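PDB 6K11: Lpg2148(MvcA) from Legionella pneumophila subsp. pneumophila str. Philadelphia 1, which probably acts as a deamidase-related effector that removes ubiquitin from the host ubiquitin-conjugating enzyme UBE2N and so regulates its activity. Local coordinates for residues Y19-P27 against L343-H353. Numbering follows the deposited sequence.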
loop_
_atom_site.group_PDB
_atom_site.type_symbol
_atom_site.label_atom_id
_atom_site.label_comp_id
_atom_site.label_asym_id
_atom_site.label_seq_id
_atom_site.Cartn_x
_atom_site.Cartn_y
_atom_site.Cartn_z
ATOM N N TYR A 19 5.713 17.297 13.522
ATOM C CA TYR A 19 4.748 16.669 14.416
ATOM C C TYR A 19 4.416 15.214 14.125
ATOM O O TYR A 19 3.684 14.608 14.921
ATOM C CB TYR A 19 3.435 17.468 14.425
ATOM C CG TYR A 19 3.624 18.902 14.858
ATOM C CD1 TYR A 19 4.195 19.209 16.088
ATOM C CD2 TYR A 19 3.222 19.955 14.032
ATOM C CE1 TYR A 19 4.371 20.534 16.489
ATOM C CE2 TYR A 19 3.402 21.270 14.417
ATOM C CZ TYR A 19 3.957 21.559 15.641
ATOM O OH TYR A 19 4.093 22.880 16.006
ATOM N N GLY A 20 4.907 14.639 13.020
ATOM C CA GLY A 20 4.729 13.226 12.716
ATOM C C GLY A 20 3.338 12.642 12.912
ATOM O O GLY A 20 2.375 13.044 12.242
ATOM N N VAL A 21 3.232 11.682 13.837
ATOM C CA VAL A 21 1.991 10.944 14.047
ATOM C C VAL A 21 0.836 11.849 14.476
ATOM O O VAL A 21 -0.331 11.497 14.262
ATOM C CB VAL A 21 2.224 9.810 15.079
ATOM C CG1 VAL A 21 2.532 10.386 16.464
ATOM C CG2 VAL A 21 1.037 8.852 15.130
ATOM N N MET A 22 1.126 13.008 15.073
ATOM C CA MET A 22 0.055 13.890 15.536
ATOM C C MET A 22 -0.785 14.424 14.376
ATOM O O MET A 22 -1.912 14.883 14.601
ATOM C CB MET A 22 0.628 15.076 16.333
ATOM C CG MET A 22 1.397 14.719 17.603
ATOM S SD MET A 22 2.080 16.111 18.483
ATOM C CE MET A 22 0.616 16.675 19.448
ATOM N N MET A 23 -0.271 14.368 13.140
ATOM C CA MET A 23 -0.984 14.947 12.004
ATOM C C MET A 23 -2.300 14.243 11.679
ATOM O O MET A 23 -3.125 14.830 10.972
ATOM C CB MET A 23 -0.075 14.963 10.773
ATOM C CG MET A 23 1.174 15.819 10.976
ATOM S SD MET A 23 0.698 17.569 11.070
ATOM C CE MET A 23 0.065 17.692 9.389
ATOM N N THR A 24 -2.518 13.007 12.157
ATOM C CA THR A 24 -3.813 12.345 11.967
ATOM C C THR A 24 -4.955 13.072 12.670
ATOM O O THR A 24 -6.115 12.930 12.262
ATOM C CB THR A 24 -3.781 10.907 12.502
ATOM O OG1 THR A 24 -3.682 10.951 13.938
ATOM C CG2 THR A 24 -2.607 10.140 11.931
ATOM N N GLY A 25 -4.659 13.836 13.720
ATOM C CA GLY A 25 -5.681 14.501 14.505
ATOM C C GLY A 25 -6.438 13.616 15.478
ATOM O O GLY A 25 -7.379 14.093 16.114
ATOM N N VAL A 26 -6.057 12.359 15.636
ATOM C CA VAL A 26 -6.801 11.453 16.525
ATOM C C VAL A 26 -6.369 11.710 17.966
ATOM O O VAL A 26 -5.162 11.700 18.248
ATOM C CB VAL A 26 -6.559 10.000 16.132
ATOM C CG1 VAL A 26 -7.247 9.035 17.111
ATOM C CG2 VAL A 26 -7.047 9.743 14.723
ATOM N N PRO A 27 -7.294 11.939 18.905
ATOM C CA PRO A 27 -6.865 12.150 20.293
ATOM C C PRO A 27 -6.102 10.932 20.791
ATOM O O PRO A 27 -6.402 9.801 20.407
ATOM C CB PRO A 27 -8.186 12.370 21.054
ATOM C CG PRO A 27 -9.179 12.831 19.962
ATOM C CD PRO A 27 -8.760 12.029 18.750
ATOM N N LEU A 343 -5.557 22.381 7.939
ATOM C CA LEU A 343 -4.222 22.363 8.530
ATOM C C LEU A 343 -4.168 23.221 9.792
ATOM O O LEU A 343 -3.528 22.844 10.783
ATOM C CB LEU A 343 -3.198 22.833 7.494
ATOM C CG LEU A 343 -2.909 21.815 6.380
ATOM C CD1 LEU A 343 -2.395 22.533 5.127
ATOM C CD2 LEU A 343 -1.888 20.736 6.856
ATOM N N GLN A 344 -4.836 24.379 9.784
ATOM C CA GLN A 344 -4.840 25.210 10.983
ATOM C C GLN A 344 -5.607 24.547 12.124
ATOM O O GLN A 344 -5.221 24.681 13.292
ATOM C CB GLN A 344 -5.429 26.596 10.686
ATOM C CG GLN A 344 -5.310 27.563 11.867
ATOM C CD GLN A 344 -3.942 27.491 12.590
ATOM O OE1 GLN A 344 -2.868 27.529 11.955
ATOM N NE2 GLN A 344 -3.984 27.381 13.919
ATOM N N GLU A 345 -6.693 23.832 11.819
ATOM C CA GLU A 345 -7.404 23.111 12.874
ATOM C C GLU A 345 -6.563 21.966 13.428
ATOM O O GLU A 345 -6.612 21.683 14.627
ATOM C CB GLU A 345 -8.737 22.581 12.364
ATOM C CG GLU A 345 -9.802 23.674 12.254
ATOM C CD GLU A 345 -10.984 23.267 11.402
ATOM O OE1 GLU A 345 -10.981 22.145 10.841
ATOM O OE2 GLU A 345 -11.917 24.089 11.284
ATOM N N THR A 346 -5.766 21.316 12.583
ATOM C CA THR A 346 -4.832 20.317 13.098
ATOM C C THR A 346 -3.776 20.967 13.984
ATOM O O THR A 346 -3.427 20.431 15.040
ATOM C CB THR A 346 -4.210 19.580 11.923
ATOM O OG1 THR A 346 -5.269 18.981 11.172
ATOM C CG2 THR A 346 -3.244 18.499 12.406
ATOM N N GLN A 347 -3.276 22.145 13.578
ATOM C CA GLN A 347 -2.291 22.863 14.380
ATOM C C GLN A 347 -2.850 23.231 15.748
ATOM O O GLN A 347 -2.129 23.176 16.754
ATOM C CB GLN A 347 -1.809 24.113 13.630
ATOM C CG GLN A 347 -0.740 24.922 14.380
ATOM C CD GLN A 347 0.612 24.205 14.420
ATOM O OE1 GLN A 347 1.234 23.980 13.381
ATOM N NE2 GLN A 347 1.058 23.835 15.619
ATOM N N GLU A 348 -4.128 23.635 15.804
ATOM C CA GLU A 348 -4.763 23.958 17.082
ATOM C C GLU A 348 -4.874 22.727 17.982
ATOM O O GLU A 348 -4.678 22.814 19.207
ATOM C CB GLU A 348 -6.148 24.581 16.825
ATOM C CG GLU A 348 -6.076 25.921 16.061
ATOM C CD GLU A 348 -7.449 26.495 15.663
ATOM O OE1 GLU A 348 -8.469 26.162 16.313
ATOM O OE2 GLU A 348 -7.495 27.297 14.702
ATOM N N PHE A 349 -5.186 21.569 17.396
ATOM C CA PHE A 349 -5.183 20.319 18.159
ATOM C C PHE A 349 -3.794 20.026 18.724
ATOM O O PHE A 349 -3.654 19.667 19.898
ATOM C CB PHE A 349 -5.664 19.178 17.256
ATOM C CG PHE A 349 -5.325 17.787 17.748
ATOM C CD1 PHE A 349 -6.072 17.185 18.755
ATOM C CD2 PHE A 349 -4.294 17.056 17.151
ATOM C CE1 PHE A 349 -5.770 15.899 19.188
ATOM C CE2 PHE A 349 -4.004 15.768 17.569
ATOM C CZ PHE A 349 -4.738 15.191 18.588
ATOM N N ILE A 350 -2.754 20.203 17.905
ATOM C CA ILE A 350 -1.382 19.988 18.357
ATOM C C ILE A 350 -1.011 20.982 19.453
ATOM O O ILE A 350 -0.390 20.612 20.461
ATOM C CB ILE A 350 -0.407 20.081 17.162
ATOM C CG1 ILE A 350 -0.546 18.841 16.271
ATOM C CG2 ILE A 350 1.038 20.290 17.646
ATOM C CD1 ILE A 350 -0.164 19.082 14.788
ATOM N N ASP A 351 -1.382 22.260 19.270
ATOM C CA ASP A 351 -1.010 23.316 20.218
ATOM C C ASP A 351 -1.528 23.025 21.623
ATOM O O ASP A 351 -0.942 23.494 22.605
ATOM C CB ASP A 351 -1.572 24.685 19.786
ATOM C CG ASP A 351 -0.883 25.274 18.558
ATOM O OD1 ASP A 351 0.272 24.911 18.238
ATOM O OD2 ASP A 351 -1.535 26.132 17.903
ATOM N N THR A 352 -2.624 22.274 21.744
ATOM C CA THR A 352 -3.165 21.993 23.069
ATOM C C THR A 352 -2.343 20.965 23.842
ATOM O O THR A 352 -2.558 20.817 25.049
ATOM C CB THR A 352 -4.631 21.505 23.005
ATOM O OG1 THR A 352 -4.725 20.192 22.418
ATOM C CG2 THR A 352 -5.524 22.487 22.234
ATOM N N HIS A 353 -1.413 20.252 23.186
ATOM C CA HIS A 353 -0.624 19.250 23.904
ATOM C C HIS A 353 0.508 19.929 24.667
ATOM O O HIS A 353 1.225 20.767 24.092
ATOM C CB HIS A 353 -0.058 18.216 22.932
ATOM C CG HIS A 353 -1.103 17.312 22.350
ATOM N ND1 HIS A 353 -1.999 17.731 21.388
ATOM C CD2 HIS A 353 -1.401 16.014 22.601
ATOM C CE1 HIS A 353 -2.807 16.730 21.076
ATOM N NE2 HIS A 353 -2.463 15.677 21.795
HETATM O O HOH W 1 -5.619 16.241 11.232
#
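Y19, closing helix 4-19, and M22, in the 3-10 turn that leads to helix 28-39, pack against one side of helix 336-351 near its C-terminal end, joining parts of the chain more than 300 residues apart. I350 stands at the centre: its CG2 makes a CH-pi contact over one face of the Y19 ring, 3.6 Å from the centroid, while CD1 reaches Y19 CD2 and M23 SD, and CG1 meets M22 CB at 3.9 Å. At the phenol end the Q347 side chain runs roughly perpendicular to that of Y19, the amide plane inclined 67° to the ring. Q347 NE2 gives a nearly straight bond to Y19 OH (3.2 Å) and a second to D351 OD1 (2.9 Å), which fixes the amide's rotation. M22 extends to a bend at chi3 (82°) that sets CE over the H353 imidazole, a second CH-pi contact. That ring is steadied by H353 ND1 bonding to F349 O, which T352 OG1 approaches from the opposite face of the carbonyl plane. F349 lays its ring against G25, G25 O over one face and M22 O at the edge. Farther toward L343, a water donates to both M23 O and T346 OG1, the latter 2.8 Å from the water oxygen and bonded to N342 O.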